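Local atomic coordinates of exoribonuclease II, mitochondrial (Candida glabrata, PDB entry 6F3H), a protein that degrades RNA in the 3' to 5' direction as the exoribonuclease component of the mitochondrial RNA degradosome mtEXO. Residues Q259-R264 against Y292-T297; Q271-F276 against T314-K319; L154-L159 against L249-A254; L340-S345 against N349-I354. The protein carries 1 engineered substitution. All blocks are in the same frame, centred on the assembly; numbering follows the deposited sequence.

Contact 1: residues Q259-R264 against Y292-T297; sequences QEVITR and YDYIRT
Helix 251-281 and the start of helix 293-303 run in opposite senses through this contact, and their backbones come nearest at Val261 and Tyr294, whose CA atoms lie 7.3 Å apart. This is antiparallel helix-helix packing in a run of helices between residues 251 and 343. Tyr294 carries most of it: CB heads for the neighbouring helix, and the ring lies between Val261 and Arg264, one helical turn apart. Val261 supplies the apolar half, with CG1 coming to the ring edge near its plane, 4.3 Å from Tyr294 CD2. At the far end of the ring, Arg264 holds CG opposite its own backbone N (chi1 175°) and stays extended as far as NE, which carries the guanidinium across to the phenol. Arg264 NH2 gives Tyr294 OH a weak, clearly bent hydrogen bond, 2.8 Å long with an N-H...O angle of 118°. Guanidinium and ring planes stand 78° apart, with the hydroxyl at the guanidinium edge. The stronger partner of Arg264 is Glu272, further along its own helix, which forms a salt bridge through OE1 to the same NH2; that carboxylate also takes a weak bond from Tyr292 OH. Within helix 293-303, Ile295 CG1 lies over one face of the Tyr294 ring, 3.6 Å above its plane and offset toward the rim.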
loop_
_atom_site.group_PDB
_atom_site.type_symbol
_atom_site.label_atom_id
_atom_site.label_comp_id
_atom_site.label_asym_id
_atom_site.label_seq_id
_atom_site.Cartn_x
_atom_site.Cartn_y
_atom_site.Cartn_z
ATOM N N GLN A 259 12.253 27.228 9.263
ATOM C CA GLN A 259 12.605 28.148 10.341
ATOM C C GLN A 259 12.699 29.576 9.830
ATOM O O GLN A 259 12.178 30.501 10.464
ATOM C CB GLN A 259 13.907 27.752 11.004
ATOM C CG GLN A 259 13.693 26.920 12.194
ATOM C CD GLN A 259 14.994 26.628 12.878
ATOM O OE1 GLN A 259 16.067 26.885 12.326
ATOM N NE2 GLN A 259 14.921 26.040 14.065
ATOM N N GLU A 260 13.371 29.780 8.686
ATOM C CA GLU A 260 13.506 31.130 8.141
ATOM C C GLU A 260 12.164 31.705 7.730
ATOM O O GLU A 260 11.911 32.907 7.903
ATOM C CB GLU A 260 14.461 31.129 6.954
ATOM C CG GLU A 260 15.760 30.404 7.235
ATOM C CD GLU A 260 16.725 30.429 6.051
ATOM O OE1 GLU A 260 17.949 30.588 6.269
ATOM O OE2 GLU A 260 16.263 30.290 4.899
ATOM N N VAL A 261 11.287 30.849 7.223
ATOM C CA VAL A 261 9.947 31.258 6.827
ATOM C C VAL A 261 9.185 31.823 8.010
ATOM O O VAL A 261 8.605 32.916 7.938
ATOM C CB VAL A 261 9.215 30.055 6.224
ATOM C CG1 VAL A 261 7.771 30.392 6.019
ATOM C CG2 VAL A 261 9.907 29.632 4.940
ATOM N N ILE A 262 9.171 31.074 9.113
ATOM C CA ILE A 262 8.477 31.502 10.324
ATOM C C ILE A 262 9.031 32.826 10.786
ATOM O O ILE A 262 8.291 33.750 11.129
ATOM C CB ILE A 262 8.601 30.435 11.424
ATOM C CG1 ILE A 262 7.610 29.304 11.152
ATOM C CG2 ILE A 262 8.432 31.061 12.804
ATOM C CD1 ILE A 262 8.041 27.966 11.708
ATOM N N THR A 263 10.348 32.931 10.804
ATOM C CA THR A 263 10.962 34.166 11.245
ATOM C C THR A 263 10.535 35.332 10.376
ATOM O O THR A 263 10.081 36.362 10.883
ATOM C CB THR A 263 12.466 34.013 11.197
ATOM O OG1 THR A 263 12.836 32.825 11.907
ATOM C CG2 THR A 263 13.105 35.199 11.823
ATOM N N ARG A 264 10.597 35.166 9.056
ATOM C CA ARG A 264 10.326 36.327 8.230
ATOM C C ARG A 264 8.861 36.738 8.311
ATOM O O ARG A 264 8.531 37.911 8.103
ATOM C CB ARG A 264 10.801 36.073 6.789
ATOM C CG ARG A 264 10.434 37.190 5.843
ATOM C CD ARG A 264 11.395 37.315 4.681
ATOM N NE ARG A 264 11.402 38.710 4.221
ATOM C CZ ARG A 264 10.484 39.241 3.415
ATOM N NH1 ARG A 264 10.559 40.528 3.055
ATOM N NH2 ARG A 264 9.491 38.486 2.956
ATOM N N TYR A 292 6.405 36.940 -2.832
ATOM C CA TYR A 292 6.028 35.997 -1.799
ATOM C C TYR A 292 5.943 34.585 -2.330
ATOM O O TYR A 292 4.975 33.883 -2.041
ATOM C CB TYR A 292 4.684 36.404 -1.192
ATOM C CG TYR A 292 4.734 37.691 -0.395
ATOM C CD1 TYR A 292 5.469 37.775 0.787
ATOM C CD2 TYR A 292 4.064 38.825 -0.824
ATOM C CE1 TYR A 292 5.525 38.962 1.534
ATOM C CE2 TYR A 292 4.117 40.019 -0.090
ATOM C CZ TYR A 292 4.843 40.082 1.083
ATOM O OH TYR A 292 4.886 41.266 1.788
ATOM N N ASP A 293 6.935 34.133 -3.089
ATOM C CA ASP A 293 6.813 32.753 -3.531
ATOM C C ASP A 293 7.043 31.797 -2.374
ATOM O O ASP A 293 6.503 30.682 -2.370
ATOM C CB ASP A 293 7.757 32.431 -4.689
ATOM C CG ASP A 293 7.233 31.265 -5.559
ATOM O OD1 ASP A 293 5.999 31.181 -5.774
ATOM O OD2 ASP A 293 8.039 30.422 -6.019
ATOM N N TYR A 294 7.817 32.211 -1.376
ATOM C CA TYR A 294 7.974 31.331 -0.231
ATOM C C TYR A 294 6.648 31.025 0.451
ATOM O O TYR A 294 6.526 29.990 1.111
ATOM C CB TYR A 294 8.967 31.926 0.745
ATOM C CG TYR A 294 8.533 33.188 1.444
ATOM C CD1 TYR A 294 8.669 34.431 0.837
ATOM C CD2 TYR A 294 8.032 33.146 2.730
ATOM C CE1 TYR A 294 8.298 35.589 1.495
ATOM C CE2 TYR A 294 7.659 34.294 3.401
ATOM C CZ TYR A 294 7.792 35.512 2.789
ATOM O OH TYR A 294 7.425 36.649 3.497
ATOM N N ILE A 295 5.636 31.862 0.269
ATOM C CA ILE A 295 4.349 31.533 0.858
ATOM C C ILE A 295 3.574 30.586 -0.026
ATOM O O ILE A 295 2.848 29.716 0.460
ATOM C CB ILE A 295 3.539 32.805 1.127
ATOM C CG1 ILE A 295 4.294 33.714 2.092
ATOM C CG2 ILE A 295 2.155 32.449 1.624
ATOM C CD1 ILE A 295 3.461 34.863 2.622
ATOM N N ARG A 296 3.688 30.724 -1.332
ATOM C CA ARG A 296 3.019 29.741 -2.151
ATOM C C ARG A 296 3.535 28.370 -1.787
ATOM O O ARG A 296 2.753 27.447 -1.531
ATOM C CB ARG A 296 3.233 30.041 -3.618
ATOM C CG ARG A 296 2.415 31.194 -4.063
ATOM C CD ARG A 296 2.258 31.168 -5.535
ATOM N NE ARG A 296 3.459 31.435 -6.305
ATOM C CZ ARG A 296 3.429 32.154 -7.420
ATOM N NH1 ARG A 296 2.277 32.660 -7.835
ATOM N NH2 ARG A 296 4.527 32.381 -8.118
ATOM N N THR A 297 4.859 28.260 -1.665
ATOM C CA THR A 297 5.497 27.026 -1.221
ATOM C C THR A 297 4.851 26.506 0.043
ATOM O O THR A 297 4.589 25.310 0.185
ATOM C CB THR A 297 6.974 27.263 -0.958
ATOM O OG1 THR A 297 7.636 27.605 -2.175
ATOM C CG2 THR A 297 7.583 26.016 -0.392
#

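Contact 2: residues Q271-F276 against T314-K319; sequences QEIKAF and TTIISK
On the helix that Ile273 leans against, the carbonyl oxygen of Thr314 takes two bonds from one residue: the backbone Ser318 N at 2.8 Å, as in any helical turn, and Ser318 OG at 3.1 Å from Thr314 O. The hydroxyl sits above the carbonyl plane, 39° out of it. The meeting of the two helices themselves is apolar and rests on the end of one side chain. Ile273 sends CB toward helix 311-322, and with CG1 beside its own backbone N (chi1 -67°) and the chain stretched at chi2, CD1 becomes the leading atom. It comes to 4.0 Å from Lys319 CB, the two side chains meeting at a slant. One turn earlier on the same helix, the first bond of Ile316 does not point at Ile273, but the bend at chi2 (-67°) brings Ile316 CD1 to 4.5 Å from Ile273 CD1. Ile273 CD1 is also 4.4 Å from the carbonyl oxygen Ile316 O. Lys319 lends only the base of its side chain here; the rest leads away, and its charged end has a cation-pi partner in Tyr270. Beyond the two segments, Ile273 also touches Ile320 and His323, while Phe276, one turn on, adds a second contact with Ile320. Ile273 therefore meets residues 316, 319, 320 and 323, spaced i, i+3, i+4 and i+7. Although the fourth, His323, lies just past the end of helix 311-322, this spacing is consistent with knobs-into-holes packing between alpha helices.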
loop_
_atom_site.group_PDB
_atom_site.type_symbol
_atom_site.label_atom_id
_atom_site.label_comp_id
_atom_site.label_asym_id
_atom_site.label_seq_id
_atom_site.Cartn_x
_atom_site.Cartn_y
_atom_site.Cartn_z
ATOM N N GLN A 271 4.167 41.567 9.975
ATOM C CA GLN A 271 4.005 42.569 8.932
ATOM C C GLN A 271 3.872 41.930 7.570
ATOM O O GLN A 271 3.079 42.382 6.740
ATOM C CB GLN A 271 5.166 43.547 8.928
ATOM C CG GLN A 271 4.960 44.645 7.902
ATOM C CD GLN A 271 6.164 45.552 7.766
ATOM O OE1 GLN A 271 7.176 45.363 8.444
ATOM N NE2 GLN A 271 6.053 46.566 6.906
ATOM N N GLU A 272 4.666 40.900 7.304
ATOM C CA GLU A 272 4.637 40.287 5.984
ATOM C C GLU A 272 3.387 39.456 5.771
ATOM O O GLU A 272 2.923 39.323 4.641
ATOM C CB GLU A 272 5.898 39.484 5.760
ATOM C CG GLU A 272 7.061 40.425 5.764
ATOM C CD GLU A 272 7.144 41.175 4.454
ATOM O OE1 GLU A 272 7.644 40.587 3.476
ATOM O OE2 GLU A 272 6.670 42.336 4.387
ATOM N N ILE A 273 2.857 38.858 6.826
ATOM C CA ILE A 273 1.512 38.312 6.735
ATOM C C ILE A 273 0.556 39.399 6.285
ATOM O O ILE A 273 -0.275 39.200 5.393
ATOM C CB ILE A 273 1.086 37.750 8.102
ATOM C CG1 ILE A 273 1.922 36.539 8.490
ATOM C CG2 ILE A 273 -0.408 37.429 8.117
ATOM C CD1 ILE A 273 1.377 35.808 9.695
ATOM N N LYS A 274 0.675 40.574 6.894
ATOM C CA LYS A 274 -0.260 41.656 6.634
ATOM C C LYS A 274 -0.103 42.186 5.218
ATOM O O LYS A 274 -1.096 42.422 4.525
ATOM C CB LYS A 274 -0.038 42.777 7.652
ATOM C CG LYS A 274 -0.501 42.454 9.049
ATOM C CD LYS A 274 0.093 43.431 10.026
ATOM C CE LYS A 274 -0.167 43.032 11.460
ATOM N NZ LYS A 274 0.764 43.794 12.336
ATOM N N ALA A 275 1.139 42.376 4.779
ATOM C CA ALA A 275 1.384 42.852 3.430
ATOM C C ALA A 275 0.813 41.883 2.408
ATOM O O ALA A 275 0.185 42.296 1.427
ATOM C CB ALA A 275 2.884 43.040 3.230
ATOM N N PHE A 276 0.999 40.586 2.644
ATOM C CA PHE A 276 0.488 39.556 1.744
ATOM C C PHE A 276 -1.030 39.569 1.687
ATOM O O PHE A 276 -1.623 39.566 0.606
ATOM C CB PHE A 276 0.992 38.194 2.201
ATOM C CG PHE A 276 0.444 37.036 1.411
ATOM C CD1 PHE A 276 1.088 36.599 0.252
ATOM C CD2 PHE A 276 -0.689 36.358 1.835
ATOM C CE1 PHE A 276 0.592 35.538 -0.487
ATOM C CE2 PHE A 276 -1.174 35.287 1.107
ATOM C CZ PHE A 276 -0.531 34.884 -0.058
ATOM N N THR A 314 0.707 25.652 11.156
ATOM C CA THR A 314 -0.739 25.736 11.082
ATOM C C THR A 314 -1.225 27.051 11.665
ATOM O O THR A 314 -2.144 27.683 11.134
ATOM C CB THR A 314 -1.367 24.574 11.822
ATOM O OG1 THR A 314 -0.758 23.355 11.382
ATOM C CG2 THR A 314 -2.833 24.537 11.505
ATOM N N THR A 315 -0.608 27.495 12.754
ATOM C CA THR A 315 -1.019 28.766 13.329
ATOM C C THR A 315 -0.711 29.903 12.378
ATOM O O THR A 315 -1.551 30.772 12.146
ATOM C CB THR A 315 -0.332 28.985 14.667
ATOM O OG1 THR A 315 -0.973 28.184 15.665
ATOM C CG2 THR A 315 -0.454 30.420 15.049
ATOM N N ILE A 316 0.501 29.916 11.834
ATOM C CA ILE A 316 0.849 30.886 10.807
ATOM C C ILE A 316 -0.239 30.929 9.759
ATOM O O ILE A 316 -0.762 31.988 9.411
ATOM C CB ILE A 316 2.197 30.527 10.172
ATOM C CG1 ILE A 316 3.346 30.839 11.126
ATOM C CG2 ILE A 316 2.379 31.335 8.937
ATOM C CD1 ILE A 316 3.523 32.281 11.364
ATOM N N ILE A 317 -0.634 29.762 9.278
ATOM C CA ILE A 317 -1.622 29.703 8.211
ATOM C C ILE A 317 -2.972 30.195 8.699
ATOM O O ILE A 317 -3.710 30.839 7.955
ATOM C CB ILE A 317 -1.688 28.268 7.670
ATOM C CG1 ILE A 317 -0.455 27.992 6.794
ATOM C CG2 ILE A 317 -2.983 28.038 6.982
ATOM C CD1 ILE A 317 -0.245 26.575 6.382
ATOM N N SER A 318 -3.315 29.915 9.959
ATOM C CA SER A 318 -4.557 30.443 10.518
ATOM C C SER A 318 -4.561 31.963 10.493
ATOM O O SER A 318 -5.548 32.588 10.084
ATOM C CB SER A 318 -4.733 29.947 11.954
ATOM O OG SER A 318 -4.978 28.553 11.990
ATOM N N LYS A 319 -3.433 32.571 10.875
ATOM C CA LYS A 319 -3.308 34.023 10.895
ATOM C C LYS A 319 -3.486 34.608 9.507
ATOM O O LYS A 319 -4.144 35.637 9.327
ATOM C CB LYS A 319 -1.943 34.402 11.466
ATOM C CG LYS A 319 -1.872 34.408 12.998
ATOM C CD LYS A 319 -0.461 34.357 13.545
ATOM C CE LYS A 319 -0.389 35.017 14.913
ATOM N NZ LYS A 319 -1.726 35.207 15.542
#

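Contact 3: residues L154-L159 against L249-A254; sequences LIHRYL and LPLKKA
A polar contact between a helix end and a loop joins the last turns of helix 123-159 to the short link that leads from strand 242-248 into helix 251-281. His156 spans it, with its CB directed at the link and CG anti to the backbone N (chi1 -177°), which carries the imidazole out toward the link. NE2 donates to the backbone oxygen of Leu249; His156 NE2 and Leu249 O are 2.9 Å apart, but the N-H...O angle of 127° marks the bond as weak. The acceptor lies near the ring plane, at the edge formed by NE2 and CE1. Leu249 pairs through its backbone with Leu230, consistent with the open end of a beta-hairpin formed by strands 231-237 and 242-248. NE2 also has a weak hydrogen bond to Leu230 O, so two carbonyls from the flanks of the strands share this nitrogen, and Trp231 meets the imidazole edge-to-face. Beside the bond, Leu251 begins helix 251-281 just after Pro250 at its N-cap. Its side chain turns back toward the histidine, Leu251 CD1 lying 4.4 Å from His156 CE1, while the backbone Leu251 N lies at the ring edge, near its plane.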
loop_
_atom_site.group_PDB
_atom_site.type_symbol
_atom_site.label_atom_id
_atom_site.label_comp_id
_atom_site.label_asym_id
_atom_site.label_seq_id
_atom_site.Cartn_x
_atom_site.Cartn_y
_atom_site.Cartn_z
ATOM N N LEU A 154 21.315 13.267 16.350
ATOM C CA LEU A 154 22.646 12.920 15.871
ATOM C C LEU A 154 22.573 12.067 14.618
ATOM O O LEU A 154 23.053 12.463 13.551
ATOM C CB LEU A 154 23.421 12.192 16.964
ATOM C CG LEU A 154 24.840 11.754 16.579
ATOM C CD1 LEU A 154 25.593 12.764 15.703
ATOM C CD2 LEU A 154 25.618 11.514 17.845
ATOM N N ILE A 155 21.985 10.876 14.731
ATOM C CA ILE A 155 21.964 10.035 13.558
ATOM C C ILE A 155 21.114 10.644 12.486
ATOM O O ILE A 155 21.289 10.301 11.320
ATOM C CB ILE A 155 21.496 8.627 13.915
ATOM C CG1 ILE A 155 20.182 8.677 14.683
ATOM C CG2 ILE A 155 22.502 8.000 14.766
ATOM C CD1 ILE A 155 18.952 8.843 13.867
ATOM N N HIS A 156 20.211 11.565 12.821
ATOM C CA HIS A 156 19.598 12.325 11.748
ATOM C C HIS A 156 20.663 12.992 10.890
ATOM O O HIS A 156 20.451 13.189 9.692
ATOM C CB HIS A 156 18.623 13.381 12.272
ATOM C CG HIS A 156 17.924 14.129 11.175
ATOM N ND1 HIS A 156 18.550 15.082 10.398
ATOM C CD2 HIS A 156 16.666 14.020 10.687
ATOM C CE1 HIS A 156 17.701 15.546 9.498
ATOM N NE2 HIS A 156 16.549 14.916 9.651
ATOM N N ARG A 157 21.812 13.351 11.476
ATOM C CA ARG A 157 22.889 13.907 10.661
ATOM C C ARG A 157 23.470 12.874 9.694
ATOM O O ARG A 157 23.904 13.238 8.596
ATOM C CB ARG A 157 23.977 14.510 11.549
ATOM C CG ARG A 157 24.584 15.744 10.920
ATOM C CD ARG A 157 25.714 16.327 11.732
ATOM N NE ARG A 157 26.352 15.343 12.606
ATOM C CZ ARG A 157 26.531 15.522 13.913
ATOM N NH1 ARG A 157 27.125 14.589 14.653
ATOM N NH2 ARG A 157 26.118 16.650 14.479
ATOM N N TYR A 158 23.446 11.589 10.038
ATOM C CA TYR A 158 24.049 10.589 9.154
ATOM C C TYR A 158 23.050 10.015 8.143
ATOM O O TYR A 158 23.432 9.664 7.018
ATOM C CB TYR A 158 24.688 9.462 9.981
ATOM C CG TYR A 158 25.937 9.868 10.763
ATOM C CD1 TYR A 158 25.838 10.471 12.013
ATOM C CD2 TYR A 158 27.213 9.630 10.258
ATOM C CE1 TYR A 158 26.973 10.836 12.726
ATOM C CE2 TYR A 158 28.354 9.992 10.970
ATOM C CZ TYR A 158 28.226 10.592 12.200
ATOM O OH TYR A 158 29.349 10.951 12.914
ATOM N N LEU A 159 21.780 9.884 8.532
ATOM C CA LEU A 159 20.758 9.309 7.658
ATOM C C LEU A 159 20.264 10.299 6.614
ATOM O O LEU A 159 19.953 9.907 5.490
ATOM C CB LEU A 159 19.575 8.826 8.479
ATOM C CG LEU A 159 19.985 7.837 9.551
ATOM C CD1 LEU A 159 18.762 7.212 10.163
ATOM C CD2 LEU A 159 20.865 6.790 8.940
ATOM N N LEU A 249 13.744 13.910 6.696
ATOM C CA LEU A 249 13.689 15.126 5.894
ATOM C C LEU A 249 15.007 15.894 5.981
ATOM O O LEU A 249 15.631 15.933 7.042
ATOM C CB LEU A 249 12.543 16.005 6.361
ATOM C CG LEU A 249 11.245 15.226 6.542
ATOM C CD1 LEU A 249 10.173 16.125 7.044
ATOM C CD2 LEU A 249 10.835 14.617 5.241
ATOM N N PRO A 250 15.439 16.519 4.887
ATOM C CA PRO A 250 16.746 17.187 4.887
ATOM C C PRO A 250 16.791 18.400 5.816
ATOM O O PRO A 250 15.856 19.202 5.907
ATOM C CB PRO A 250 16.929 17.595 3.423
ATOM C CG PRO A 250 15.525 17.827 2.959
ATOM C CD PRO A 250 14.667 16.817 3.666
ATOM N N LEU A 251 17.920 18.527 6.501
ATOM C CA LEU A 251 18.096 19.591 7.466
ATOM C C LEU A 251 17.949 20.946 6.813
ATOM O O LEU A 251 17.183 21.789 7.279
ATOM C CB LEU A 251 19.461 19.455 8.109
ATOM C CG LEU A 251 19.599 20.247 9.393
ATOM C CD1 LEU A 251 18.572 19.745 10.371
ATOM C CD2 LEU A 251 20.981 20.049 9.949
ATOM N N LYS A 252 18.703 21.192 5.754
ATOM C CA LYS A 252 18.682 22.533 5.190
ATOM C C LYS A 252 17.431 22.758 4.357
ATOM O O LYS A 252 16.905 23.866 4.294
ATOM C CB LYS A 252 19.944 22.792 4.369
ATOM N N LYS A 253 16.940 21.752 3.690
ATOM C CA LYS A 253 15.869 22.067 2.767
ATOM C C LYS A 253 14.496 22.077 3.425
ATOM O O LYS A 253 13.538 22.572 2.830
ATOM C CB LYS A 253 15.910 21.098 1.571
ATOM C CG LYS A 253 17.176 21.294 0.715
ATOM C CD LYS A 253 17.158 20.581 -0.637
ATOM C CE LYS A 253 17.767 21.473 -1.729
ATOM N NZ LYS A 253 18.172 20.726 -2.955
ATOM N N ALA A 254 14.369 21.572 4.634
ATOM C CA ALA A 254 13.038 21.502 5.209
ATOM C C ALA A 254 13.023 22.102 6.604
ATOM O O ALA A 254 12.277 23.049 6.884
ATOM C CB ALA A 254 12.563 20.055 5.242
#

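Contact 4: residues L340-S345 against N349-I354; sequences LLVEIS and NSSNFI
The chain leaves helix 334-343 after its last turn and turns back at a slant as a loop, extended from Ser350 to Asn352, which approaches closest where Val342 CA and Ser351 CA lie 7.6 Å apart. Phe353 is the main piece on the returning side. Its CG stands beside the backbone N (chi1 -66°), and the ring reaches across to two neighbouring residues of the helix. Val342 meets it squarely: CG2 comes in at the ring edge, close to the plane, 3.8 Å from Phe353 CZ and 3.9 Å from Phe353 CE2, with the two side chains about perpendicular. Leu341 comes from an oblique direction, its CD2 4.0 Å from Phe353 CE1. Val342 CG2 also reaches the stem of the serine, 4.3 Å from Ser351 CB, so this one methyl touches both inward-facing loop residues. At the helix end, Leu341 O accepts Ile344 N at 3.2 Å from one face of its plane and Ser345 OG at 2.6 Å from the other. Asn352 ND2 is bonded to Asp465, and Phe353 and Leu341 both rest against Asn300 of helix 293-303 as well. The loop after helix 334-343 thus lies between that helix and helix 725-761, meeting the first with Ser351 and Phe353 and the second with Asn352 and Ile354: a helix C-terminus packed against by the loop that follows it.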
loop_
_atom_site.group_PDB
_atom_site.type_symbol
_atom_site.label_atom_id
_atom_site.label_comp_id
_atom_site.label_asym_id
_atom_site.label_seq_id
_atom_site.Cartn_x
_atom_site.Cartn_y
_atom_site.Cartn_z
ATOM N N LEU A 340 -6.822 28.668 -2.139
ATOM C CA LEU A 340 -6.057 29.897 -2.160
ATOM C C LEU A 340 -4.883 29.773 -3.099
ATOM O O LEU A 340 -4.667 30.619 -3.963
ATOM C CB LEU A 340 -5.560 30.215 -0.772
ATOM C CG LEU A 340 -4.766 31.498 -0.876
ATOM C CD1 LEU A 340 -5.690 32.606 -1.289
ATOM C CD2 LEU A 340 -4.126 31.829 0.427
ATOM N N LEU A 341 -4.113 28.714 -2.933
ATOM C CA LEU A 341 -2.942 28.512 -3.760
ATOM C C LEU A 341 -3.327 28.510 -5.227
ATOM O O LEU A 341 -2.640 29.105 -6.061
ATOM C CB LEU A 341 -2.291 27.204 -3.367
ATOM C CG LEU A 341 -0.991 26.918 -4.068
ATOM C CD1 LEU A 341 -0.136 28.144 -4.195
ATOM C CD2 LEU A 341 -0.319 25.891 -3.276
ATOM N N VAL A 342 -4.442 27.869 -5.552
ATOM C CA VAL A 342 -4.948 27.934 -6.913
ATOM C C VAL A 342 -5.198 29.379 -7.296
ATOM O O VAL A 342 -4.875 29.820 -8.400
ATOM C CB VAL A 342 -6.240 27.106 -7.035
ATOM C CG1 VAL A 342 -7.120 27.637 -8.153
ATOM C CG2 VAL A 342 -5.935 25.635 -7.233
ATOM N N GLU A 343 -5.730 30.146 -6.370
ATOM C CA GLU A 343 -6.142 31.494 -6.692
ATOM C C GLU A 343 -4.956 32.401 -6.967
ATOM O O GLU A 343 -5.091 33.401 -7.671
ATOM C CB GLU A 343 -6.982 32.025 -5.552
ATOM C CG GLU A 343 -7.581 33.326 -5.834
ATOM C CD GLU A 343 -8.532 33.725 -4.749
ATOM O OE1 GLU A 343 -9.273 32.837 -4.272
ATOM O OE2 GLU A 343 -8.531 34.913 -4.362
ATOM N N ILE A 344 -3.797 32.085 -6.416
ATOM C CA ILE A 344 -2.638 32.953 -6.520
ATOM C C ILE A 344 -1.549 32.348 -7.401
ATOM O O ILE A 344 -0.398 32.765 -7.314
ATOM C CB ILE A 344 -2.092 33.270 -5.130
ATOM C CG1 ILE A 344 -1.755 31.944 -4.456
ATOM C CG2 ILE A 344 -3.123 34.043 -4.345
ATOM C CD1 ILE A 344 -0.801 32.070 -3.327
ATOM N N SER A 345 -1.901 31.417 -8.280
ATOM C CA SER A 345 -0.981 30.726 -9.173
ATOM C C SER A 345 -1.544 30.757 -10.586
ATOM O O SER A 345 -2.755 30.925 -10.775
ATOM C CB SER A 345 -0.755 29.268 -8.733
ATOM O OG SER A 345 -0.378 29.167 -7.371
ATOM N N ASN A 349 -5.423 23.964 -15.495
ATOM C CA ASN A 349 -6.655 23.253 -15.819
ATOM C C ASN A 349 -7.088 22.317 -14.699
ATOM O O ASN A 349 -8.282 22.226 -14.395
ATOM C CB ASN A 349 -6.483 22.455 -17.119
ATOM N N SER A 350 -6.138 21.625 -14.074
ATOM C CA SER A 350 -6.377 20.835 -12.875
ATOM C C SER A 350 -5.210 21.036 -11.926
ATOM O O SER A 350 -4.105 21.428 -12.316
ATOM C CB SER A 350 -6.534 19.337 -13.162
ATOM O OG SER A 350 -5.296 18.656 -13.019
ATOM N N SER A 351 -5.467 20.802 -10.661
ATOM C CA SER A 351 -4.354 20.865 -9.746
ATOM C C SER A 351 -4.624 19.824 -8.686
ATOM O O SER A 351 -5.396 20.057 -7.756
ATOM C CB SER A 351 -4.189 22.250 -9.165
ATOM O OG SER A 351 -3.781 23.116 -10.205
ATOM N N ASN A 352 -4.024 18.675 -8.859
ATOM C CA ASN A 352 -4.010 17.731 -7.774
ATOM C C ASN A 352 -2.718 17.996 -7.035
ATOM O O ASN A 352 -1.627 17.759 -7.556
ATOM C CB ASN A 352 -4.093 16.300 -8.256
ATOM C CG ASN A 352 -4.349 15.375 -7.126
ATOM O OD1 ASN A 352 -4.480 15.822 -5.988
ATOM N ND2 ASN A 352 -4.402 14.086 -7.402
ATOM N N PHE A 353 -2.850 18.463 -5.817
ATOM C CA PHE A 353 -1.695 18.832 -5.029
ATOM C C PHE A 353 -1.125 17.671 -4.245
ATOM O O PHE A 353 0.025 17.745 -3.814
ATOM C CB PHE A 353 -2.076 19.927 -4.046
ATOM C CG PHE A 353 -2.435 21.215 -4.687
ATOM C CD1 PHE A 353 -1.460 22.021 -5.236
ATOM C CD2 PHE A 353 -3.750 21.622 -4.741
ATOM C CE1 PHE A 353 -1.781 23.202 -5.826
ATOM C CE2 PHE A 353 -4.078 22.806 -5.327
ATOM C CZ PHE A 353 -3.086 23.599 -5.869
ATOM N N ILE A 354 -1.922 16.630 -4.018
ATOM C CA ILE A 354 -1.437 15.394 -3.430
ATOM C C ILE A 354 -0.189 14.943 -4.151
ATOM O O ILE A 354 0.697 14.304 -3.569
ATOM C CB ILE A 354 -2.553 14.344 -3.516
ATOM C CG1 ILE A 354 -3.838 14.922 -2.922
ATOM C CG2 ILE A 354 -2.152 13.068 -2.820
ATOM C CD1 ILE A 354 -5.043 14.053 -3.145
#

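Contacts 1 and 2 have centres 10 Å apart, share helix 251-281, and interlock along the chain; the salt bridge from Arg264 NH2 to Glu272 OE1, 2.8 Å long, ties them together. Contact 3 sits at the start of that same helix, its centre 20 Å from contact 1. Contact 4 joins contact 1 through Arg296 NH1, which lies 2.7 Å from Ile344 O in a probable hydrogen bond. All four are remote from the magnesium site at Asp401 and Asp410. Contact 4 comes nearest to the bound nucleic acid, about 16 Å between closest atoms, against 24 to 29 Å for the others.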